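Local coordinates for uncharacterized peptidase Lmo0363 (Listeria monocytogenes, PDB 3L4E), which is of uncharacterized function but probably acts as a serine peptidase akin to peptidase E, at residues 30-35 with 44-49; 59-64 with 77-82. All blocks are in the same frame, centred on the assembly; numbering follows the deposited sequence. Where two conformers were deposited one is given.

Contact 1 (30-35 with 44-49) and contact 2 (59-64 with 77-82) follow one another along the chain, the first complete before the second begins, and their centres lie about 11 Å apart. They share one edge of the mixed central sheet, where strands 29-33 and 59-62 run parallel as neighbours. Contact 1 sets helix 44-55 against one face of this edge; contact 2 ties the end of helix 70-79 to the other, giving the layered α/β core helices on both sides here. The two meet directly: Thr35 OG1 lies 2.8 Å from Asp64 OD1, a probable hydrogen bond between the loops that follow the two strands, and Phe32 packs on Val60.

Contact 1. Residues 30-35 with 44-49; sequences VTFIPT and FYVEAG
Pro34 and Val46 bring the two backbones nearest, with 6.9 Å from CA of Pro34 to CA of Val46. Farther back, where Phe32 faces Gly49, the corresponding CA-CA distance is 9.6 Å. This is the strand-to-helix half of a β-α-β unit that strand 59-62 completes. No hydrogen bond crosses the gap; the contact is made by apolar side chains, with the Phe32 ring also lying against helix main chain.

Phe32 fills the wider part. Its CG stands anti to the backbone N (chi1 -178°), which sends the ring out from the sheet to the helix. CZ then sits 3.6 Å from the carbonyl O of Val46, and this oxygen lies near the ring plane, at the edge, where it faces the slightly positive C-H rim and not the π cloud. Beside it, CE2 of Phe32 touches CG1 of Val46 at 4.1 Å. On the other flank CE1 approaches C of Gly49 at 4.5 Å; this glycine has no side chain, and it is main chain that the ring meets. Tyr84 of the neighbouring strand 82-85 packs against the Phe32 ring with the two planes only about 20° apart, while Leu53 from farther along helix 44-55 adds to its surroundings.

Val46 serves both residues with a single methyl. With CG1 anti to its own backbone N (chi1 177°), that branch enters the corner between ring and proline. Ser120, probably a charge-relay residue as in relatives, takes no part here: its side chain is about 10 Å from that of Val46. At the narrow end, just past the strand, Pro34 closes the contact by setting its CB 4.3 Å from CG1 of Val46.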
ATOM      1  N   VAL A  30      12.738   1.000  -7.195  1.00 19.28           N
ATOM      2  CA  VAL A  30      11.530   1.096  -6.381  1.00 18.23           C
ATOM      3  C   VAL A  30      11.765   2.038  -5.206  1.00 22.28           C
ATOM      4  O   VAL A  30      12.728   1.863  -4.470  1.00 21.42           O
ATOM      5  CB  VAL A  30      11.155  -0.294  -5.813  1.00 18.70           C
ATOM      6  CG1 VAL A  30       9.899  -0.225  -4.944  1.00 16.39           C
ATOM      7  CG2 VAL A  30      10.979  -1.297  -6.938  1.00 20.28           C
ATOM      8  N   THR A  31      10.893   3.033  -5.041  1.00 18.30           N
ATOM      9  CA  THR A  31      10.831   3.798  -3.802  1.00 18.65           C
ATOM     10  C   THR A  31      10.027   2.961  -2.816  1.00 20.39           C
ATOM     11  O   THR A  31       8.823   2.763  -3.002  1.00 16.73           O
ATOM     12  CB  THR A  31      10.139   5.166  -3.992  1.00 18.52           C
ATOM     13  OG1 THR A  31      10.902   5.965  -4.901  1.00 22.14           O
ATOM     14  CG2 THR A  31      10.042   5.901  -2.669  1.00 20.02           C
ATOM     15  N   PHE A  32      10.704   2.471  -1.783  1.00 15.26           N
ATOM     16  CA  PHE A  32      10.155   1.497  -0.837  1.00 16.08           C
ATOM     17  C   PHE A  32       9.873   2.230   0.468  1.00 17.68           C
ATOM     18  O   PHE A  32      10.802   2.686   1.135  1.00 19.83           O
ATOM     19  CB  PHE A  32      11.213   0.393  -0.645  1.00 17.44           C
ATOM     20  CG  PHE A  32      10.814  -0.735   0.261  1.00 13.96           C
ATOM     21  CD1 PHE A  32      10.122  -1.828  -0.236  1.00 15.32           C
ATOM     22  CD2 PHE A  32      11.205  -0.741   1.599  1.00 17.07           C
ATOM     23  CE1 PHE A  32       9.789  -2.905   0.596  1.00 16.00           C
ATOM     24  CE2 PHE A  32      10.867  -1.802   2.436  1.00 16.81           C
ATOM     25  CZ  PHE A  32      10.161  -2.888   1.932  1.00 19.47           C
ATOM     26  N   ILE A  33       8.589   2.358   0.809  1.00 12.89           N
ATOM     27  CA  ILE A  33       8.148   3.146   1.963  1.00 12.45           C
ATOM     28  C   ILE A  33       7.642   2.240   3.090  1.00 13.20           C
ATOM     29  O   ILE A  33       6.555   1.681   2.992  1.00 13.90           O
ATOM     30  CB  ILE A  33       7.036   4.134   1.550  1.00 13.43           C
ATOM     31  CG1 ILE A  33       7.562   5.103   0.480  1.00 15.93           C
ATOM     32  CG2 ILE A  33       6.504   4.891   2.773  1.00 15.17           C
ATOM     33  CD1 ILE A  33       6.464   5.908  -0.199  1.00 16.59           C
ATOM     34  N   PRO A  34       8.455   2.055   4.142  1.00 14.96           N
ATOM     35  CA  PRO A  34       8.097   1.158   5.247  1.00 16.03           C
ATOM     36  C   PRO A  34       7.493   1.902   6.444  1.00 15.69           C
ATOM     37  O   PRO A  34       7.338   1.325   7.520  1.00 16.42           O
ATOM     38  CB  PRO A  34       9.451   0.565   5.641  1.00 18.31           C
ATOM     39  CG  PRO A  34      10.398   1.715   5.423  1.00 18.13           C
ATOM     40  CD  PRO A  34       9.867   2.482   4.222  1.00 15.36           C
ATOM     41  N   THR A  35       7.150   3.169   6.247  1.00 13.81           N
ATOM     42  CA  THR A  35       6.665   4.034   7.328  1.00 15.53           C
ATOM     43  C   THR A  35       5.552   3.436   8.198  1.00 15.06           C
ATOM     44  O   THR A  35       5.570   3.577   9.420  1.00 17.08           O
ATOM     45  CB  THR A  35       6.200   5.374   6.749  1.00 16.04           C
ATOM     46  OG1 THR A  35       7.281   5.950   5.998  1.00 17.53           O
ATOM     47  CG2 THR A  35       5.755   6.338   7.853  1.00 18.54           C
ATOM     48  N   PHE A  44       7.469  -8.902  10.093  1.00 21.20           N
ATOM     49  CA  PHE A  44       8.109  -9.816   9.140  1.00 19.50           C
ATOM     50  C   PHE A  44       7.837  -9.455   7.684  1.00 17.24           C
ATOM     51  O   PHE A  44       8.668  -9.711   6.811  1.00 18.59           O
ATOM     52  CB  PHE A  44       7.706 -11.272   9.405  1.00 20.24           C
ATOM     53  CG  PHE A  44       8.240 -11.819  10.696  1.00 23.12           C
ATOM     54  CD1 PHE A  44       9.521 -12.337  10.759  1.00 26.12           C
ATOM     55  CD2 PHE A  44       7.472 -11.792  11.851  1.00 23.70           C
ATOM     56  CE1 PHE A  44      10.028 -12.831  11.954  1.00 26.84           C
ATOM     57  CE2 PHE A  44       7.970 -12.283  13.044  1.00 26.56           C
ATOM     58  CZ  PHE A  44       9.249 -12.804  13.096  1.00 27.19           C
ATOM     59  N   TYR A  45       6.683  -8.854   7.412  1.00 19.51           N
ATOM     60  CA  TYR A  45       6.300  -8.561   6.026  1.00 19.42           C
ATOM     61  C   TYR A  45       7.219  -7.544   5.356  1.00 18.87           C
ATOM     62  O   TYR A  45       7.335  -7.519   4.128  1.00 18.84           O
ATOM     63  CB  TYR A  45       4.841  -8.078   5.942  1.00 18.42           C
ATOM     64  CG  TYR A  45       4.509  -7.016   6.968  1.00 15.97           C
ATOM     65  CD1 TYR A  45       4.784  -5.673   6.727  1.00 17.06           C
ATOM     66  CD2 TYR A  45       3.943  -7.360   8.182  1.00 19.24           C
ATOM     67  CE1 TYR A  45       4.498  -4.700   7.669  1.00 18.50           C
ATOM     68  CE2 TYR A  45       3.649  -6.394   9.136  1.00 20.10           C
ATOM     69  CZ  TYR A  45       3.932  -5.065   8.873  1.00 20.36           C
ATOM     70  OH  TYR A  45       3.638  -4.095   9.807  1.00 21.67           O
ATOM     71  N   VAL A  46       7.874  -6.699   6.149  1.00 17.40           N
ATOM     72  CA  VAL A  46       8.741  -5.677   5.571  1.00 16.72           C
ATOM     73  C   VAL A  46       9.927  -6.308   4.834  1.00 18.49           C
ATOM     74  O   VAL A  46      10.099  -6.118   3.625  1.00 18.93           O
ATOM     75  CB  VAL A  46       9.252  -4.680   6.628  1.00 16.70           C
ATOM     76  CG1 VAL A  46      10.210  -3.691   5.989  1.00 19.53           C
ATOM     77  CG2 VAL A  46       8.076  -3.933   7.283  1.00 18.87           C
ATOM     78  N   GLU A  47      10.746  -7.071   5.546  1.00 19.77           N
ATOM     79  CA  GLU A  47      11.878  -7.713   4.887  1.00 20.17           C
ATOM     80  C   GLU A  47      11.441  -8.744   3.855  1.00 18.35           C
ATOM     81  O   GLU A  47      12.093  -8.904   2.818  1.00 21.06           O
ATOM     82  CB  GLU A  47      12.824  -8.332   5.914  1.00 29.09           C
ATOM     83  CG  GLU A  47      13.743  -7.306   6.561  1.00 39.64           C
ATOM     84  CD  GLU A  47      14.547  -6.513   5.532  1.00 48.37           C
ATOM     85  OE1 GLU A  47      15.095  -7.131   4.589  1.00 43.38           O
ATOM     86  OE2 GLU A  47      14.631  -5.270   5.670  1.00 50.93           O
ATOM     87  N   ALA A  48      10.339  -9.444   4.123  1.00 19.15           N
ATOM     88  CA  ALA A  48       9.867 -10.447   3.173  1.00 17.39           C
ATOM     89  C   ALA A  48       9.522  -9.770   1.844  1.00 17.19           C
ATOM     90  O   ALA A  48       9.834 -10.286   0.770  1.00 17.27           O
ATOM     91  CB  ALA A  48       8.672 -11.210   3.728  1.00 18.55           C
ATOM     92  N   GLY A  49       8.882  -8.606   1.918  1.00 16.52           N
ATOM     93  CA  GLY A  49       8.550  -7.873   0.713  1.00 16.56           C
ATOM     94  C   GLY A  49       9.789  -7.322   0.024  1.00 19.03           C
ATOM     95  O   GLY A  49       9.904  -7.389  -1.201  1.00 15.04           O
TER

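Contact 2. Residues 59-64 with 77-82; sequences LVEELD and LRKNDF
Glu61 reaches from edge strand 59-62 to Lys79 and Asn80, where helix 70-79 ends. In this α/β fold the helix belongs to the crossover from strand 59-62 to strand 82-85, which passes over strand 29-33 lying between them in the sheet. Glu61 has two modelled conformers, so these bonds belong to one of them.

Its CB points to the helix end and already lies 3.9 Å from ND2 of Asn80. Beyond CG the chain is extended (chi2 -177°), which carries the carboxylate out to the lysine; CD lies 3.4 Å from NZ of Lys79. OE1 accepts a hydrogen bond of 3.0 Å from Asn80 ND2, which comes from well above the carboxylate plane although OE1 lies close to the plane of the amide; the two planes are turned 88° apart. Lys79 NZ reaches both carboxylate oxygens of Glu61: the salt bridge is to OE2 at 2.9 Å, met on its syn side and near the carboxylate plane, while OE1 takes a weak bond.

Lys79 bends at chi3 and chi4, which brings NZ close to the Asn80 carbonyl plane, 17° from it, donating to Asn80 OD1 at 2.7 Å. One ammonium group thus sits against both the carboxylate and the amide oxygen, which would be expected to ease the closeness of OE1 and OD1, two acceptors. Asn80 is the first residue to leave the helical conformation, and its ND2 has a second partner in Thr31 OG1 on the intervening strand. Past Glu61 on the strand side and earlier on the helix, Leu63 and Leu77 cross at about a right angle, CD2 of Leu63 resting 4.2 Å from CG of Leu77.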
ATOM      1  N   LEU A  59      15.833  -2.770  -7.948  1.00 21.82           N
ATOM      2  CA  LEU A  59      16.713  -2.024  -7.054  1.00 21.47           C
ATOM      3  C   LEU A  59      15.840  -1.271  -6.066  1.00 21.17           C
ATOM      4  O   LEU A  59      15.054  -0.398  -6.454  1.00 33.39           O
ATOM      5  CB  LEU A  59      17.563  -1.038  -7.841  1.00 25.46           C
ATOM      6  CG  LEU A  59      18.640  -1.684  -8.696  1.00 36.17           C
ATOM      7  CD1 LEU A  59      19.243  -0.663  -9.646  1.00 41.33           C
ATOM      8  CD2 LEU A  59      19.707  -2.292  -7.794  1.00 42.24           C
ATOM      9  N   VAL A  60      15.958  -1.628  -4.794  1.00 20.22           N
ATOM     10  CA  VAL A  60      15.081  -1.087  -3.764  1.00 20.46           C
ATOM     11  C   VAL A  60      15.744   0.071  -3.027  1.00 24.49           C
ATOM     12  O   VAL A  60      16.838  -0.076  -2.479  1.00 30.89           O
ATOM     13  CB  VAL A  60      14.687  -2.171  -2.750  1.00 26.84           C
ATOM     14  CG1 VAL A  60      13.744  -1.598  -1.703  1.00 27.04           C
ATOM     15  CG2 VAL A  60      14.049  -3.351  -3.464  1.00 28.51           C
ATOM     16  N   GLU A  61      15.069   1.214  -3.007  0.68 24.61           N
ATOM     17  CA  GLU A  61      15.561   2.402  -2.320  0.68 25.54           C
ATOM     18  C   GLU A  61      14.586   2.858  -1.238  0.68 24.08           C
ATOM     19  O   GLU A  61      13.475   3.300  -1.537  0.68 26.30           O
ATOM     20  CB  GLU A  61      15.788   3.531  -3.322  0.68 31.11           C
ATOM     21  CG  GLU A  61      16.876   3.222  -4.340  0.68 37.84           C
ATOM     22  CD  GLU A  61      17.143   4.373  -5.286  0.68 44.43           C
ATOM     23  OE1 GLU A  61      16.640   5.488  -5.026  0.68 46.94           O
ATOM     24  OE2 GLU A  61      17.860   4.163  -6.286  0.68 48.53           O
ATOM     25  N   GLU A  62      15.008   2.768   0.019  1.00 24.13           N
ATOM     26  CA  GLU A  62      14.127   3.108   1.127  1.00 24.38           C
ATOM     27  C   GLU A  62      13.848   4.609   1.263  1.00 24.17           C
ATOM     28  O   GLU A  62      14.730   5.449   1.069  1.00 25.50           O
ATOM     29  CB  GLU A  62      14.672   2.536   2.433  1.00 30.24           C
ATOM     30  CG  GLU A  62      14.889   1.035   2.352  1.00 34.47           C
ATOM     31  CD  GLU A  62      14.652   0.337   3.670  1.00 39.07           C
ATOM     32  OE1 GLU A  62      14.406   1.039   4.677  1.00 40.51           O
ATOM     33  OE2 GLU A  62      14.711  -0.912   3.694  1.00 39.48           O
ATOM     34  N   LEU A  63      12.600   4.924   1.593  1.00 23.63           N
ATOM     35  CA  LEU A  63      12.167   6.289   1.871  1.00 21.65           C
ATOM     36  C   LEU A  63      11.210   6.244   3.050  1.00 19.91           C
ATOM     37  O   LEU A  63      10.094   5.740   2.919  1.00 24.00           O
ATOM     38  CB  LEU A  63      11.463   6.907   0.650  1.00 22.27           C
ATOM     39  CG  LEU A  63      10.831   8.296   0.812  1.00 24.70           C
ATOM     40  CD1 LEU A  63      11.913   9.345   1.049  1.00 31.82           C
ATOM     41  CD2 LEU A  63       9.967   8.677  -0.399  1.00 23.09           C
ATOM     42  N   ASP A  64      11.653   6.731   4.211  1.00 23.34           N
ATOM     43  CA  ASP A  64      10.767   6.829   5.370  1.00 21.73           C
ATOM     44  C   ASP A  64      10.201   8.244   5.437  1.00 23.18           C
ATOM     45  O   ASP A  64      10.893   9.191   5.806  1.00 25.88           O
ATOM     46  CB  ASP A  64      11.494   6.454   6.668  1.00 28.45           C
ATOM     47  CG  ASP A  64      10.558   6.373   7.878  1.00 31.36           C
ATOM     48  OD1 ASP A  64       9.348   6.661   7.750  1.00 26.82           O
ATOM     49  OD2 ASP A  64      11.042   6.016   8.972  1.00 33.98           O
ATOM     50  N   LEU A  77      10.683   9.977  -5.085  1.00 34.88           N
ATOM     51  CA  LEU A  77       9.416   9.694  -5.742  1.00 32.48           C
ATOM     52  C   LEU A  77       9.477   9.976  -7.243  1.00 31.85           C
ATOM     53  O   LEU A  77       8.893   9.238  -8.044  1.00 34.25           O
ATOM     54  CB  LEU A  77       8.274  10.482  -5.087  1.00 29.55           C
ATOM     55  CG  LEU A  77       7.802   9.919  -3.743  1.00 27.66           C
ATOM     56  CD1 LEU A  77       6.796  10.859  -3.099  1.00 31.36           C
ATOM     57  CD2 LEU A  77       7.212   8.517  -3.914  1.00 26.26           C
ATOM     58  N   ARG A  78      10.181  11.043  -7.616  1.00 34.15           N
ATOM     59  CA  ARG A  78      10.313  11.425  -9.020  1.00 35.55           C
ATOM     60  C   ARG A  78      11.290  10.538  -9.785  1.00 39.22           C
ATOM     61  O   ARG A  78      11.071  10.220 -10.954  1.00 46.05           O
ATOM     62  CB  ARG A  78      10.741  12.888  -9.134  1.00 40.59           C
ATOM     63  CG  ARG A  78       9.717  13.852  -8.584  1.00 42.27           C
ATOM     64  CD  ARG A  78      10.062  15.290  -8.911  1.00 51.08           C
ATOM     65  NE  ARG A  78       8.860  16.115  -8.949  1.00 56.59           N
ATOM     66  CZ  ARG A  78       8.098  16.261 -10.027  1.00 63.22           C
ATOM     67  NH1 ARG A  78       8.419  15.643 -11.157  1.00 67.56           N
ATOM     68  NH2 ARG A  78       7.017  17.023  -9.978  1.00 62.83           N
ATOM     69  N   LYS A  79      12.365  10.138  -9.117  1.00 39.10           N
ATOM     70  CA  LYS A  79      13.447   9.413  -9.772  1.00 39.85           C
ATOM     71  C   LYS A  79      13.097   7.964 -10.091  1.00 36.69           C
ATOM     72  O   LYS A  79      13.331   7.489 -11.202  1.00 38.94           O
ATOM     73  CB  LYS A  79      14.708   9.444  -8.907  1.00 44.43           C
ATOM     74  CG  LYS A  79      15.890   8.715  -9.523  1.00 44.99           C
ATOM     75  CD  LYS A  79      17.147   8.868  -8.680  1.00 46.88           C
ATOM     76  CE  LYS A  79      17.145   7.920  -7.493  1.00 52.99           C
ATOM     77  NZ  LYS A  79      17.297   6.501  -7.924  1.00 56.22           N
ATOM     78  N   ASN A  80      12.545   7.261  -9.110  1.00 33.39           N
ATOM     79  CA  ASN A  80      12.388   5.817  -9.228  1.00 30.46           C
ATOM     80  C   ASN A  80      11.147   5.388 -10.002  1.00 29.19           C
ATOM     81  O   ASN A  80      10.159   6.123 -10.087  1.00 28.61           O
ATOM     82  CB  ASN A  80      12.464   5.156  -7.851  1.00 27.82           C
ATOM     83  CG  ASN A  80      13.787   5.447  -7.151  1.00 31.03           C
ATOM     84  OD1 ASN A  80      14.847   5.445  -7.779  1.00 37.36           O
ATOM     85  ND2 ASN A  80      13.729   5.713  -5.857  1.00 33.20           N
ATOM     86  N   ASP A  81      11.220   4.191 -10.573  1.00 25.88           N
ATOM     87  CA  ASP A  81      10.201   3.699 -11.484  1.00 27.14           C
ATOM     88  C   ASP A  81       8.891   3.359 -10.794  1.00 24.98           C
ATOM     89  O   ASP A  81       7.814   3.636 -11.330  1.00 27.04           O
ATOM     90  CB  ASP A  81      10.726   2.471 -12.219  1.00 28.77           C
ATOM     91  CG  ASP A  81      11.951   2.783 -13.053  1.00 32.91           C
ATOM     92  OD1 ASP A  81      11.856   3.658 -13.933  1.00 34.59           O
ATOM     93  OD2 ASP A  81      13.006   2.166 -12.822  1.00 35.20           O
ATOM     94  N   PHE A  82       8.988   2.756  -9.611  1.00 20.09           N
ATOM     95  CA  PHE A  82       7.813   2.272  -8.889  1.00 16.90           C
ATOM     96  C   PHE A  82       7.755   2.864  -7.498  1.00 17.15           C
ATOM     97  O   PHE A  82       8.770   3.308  -6.968  1.00 18.07           O
ATOM     98  CB  PHE A  82       7.845   0.746  -8.744  1.00 16.24           C
ATOM     99  CG  PHE A  82       8.001   0.004 -10.044  1.00 22.32           C
ATOM    100  CD1 PHE A  82       7.494   0.514 -11.223  1.00 26.52           C
ATOM    101  CD2 PHE A  82       8.646  -1.219 -10.075  1.00 29.40           C
ATOM    102  CE1 PHE A  82       7.638  -0.177 -12.406  1.00 28.95           C
ATOM    103  CE2 PHE A  82       8.791  -1.915 -11.258  1.00 34.21           C
ATOM    104  CZ  PHE A  82       8.288  -1.395 -12.424  1.00 27.92           C
TER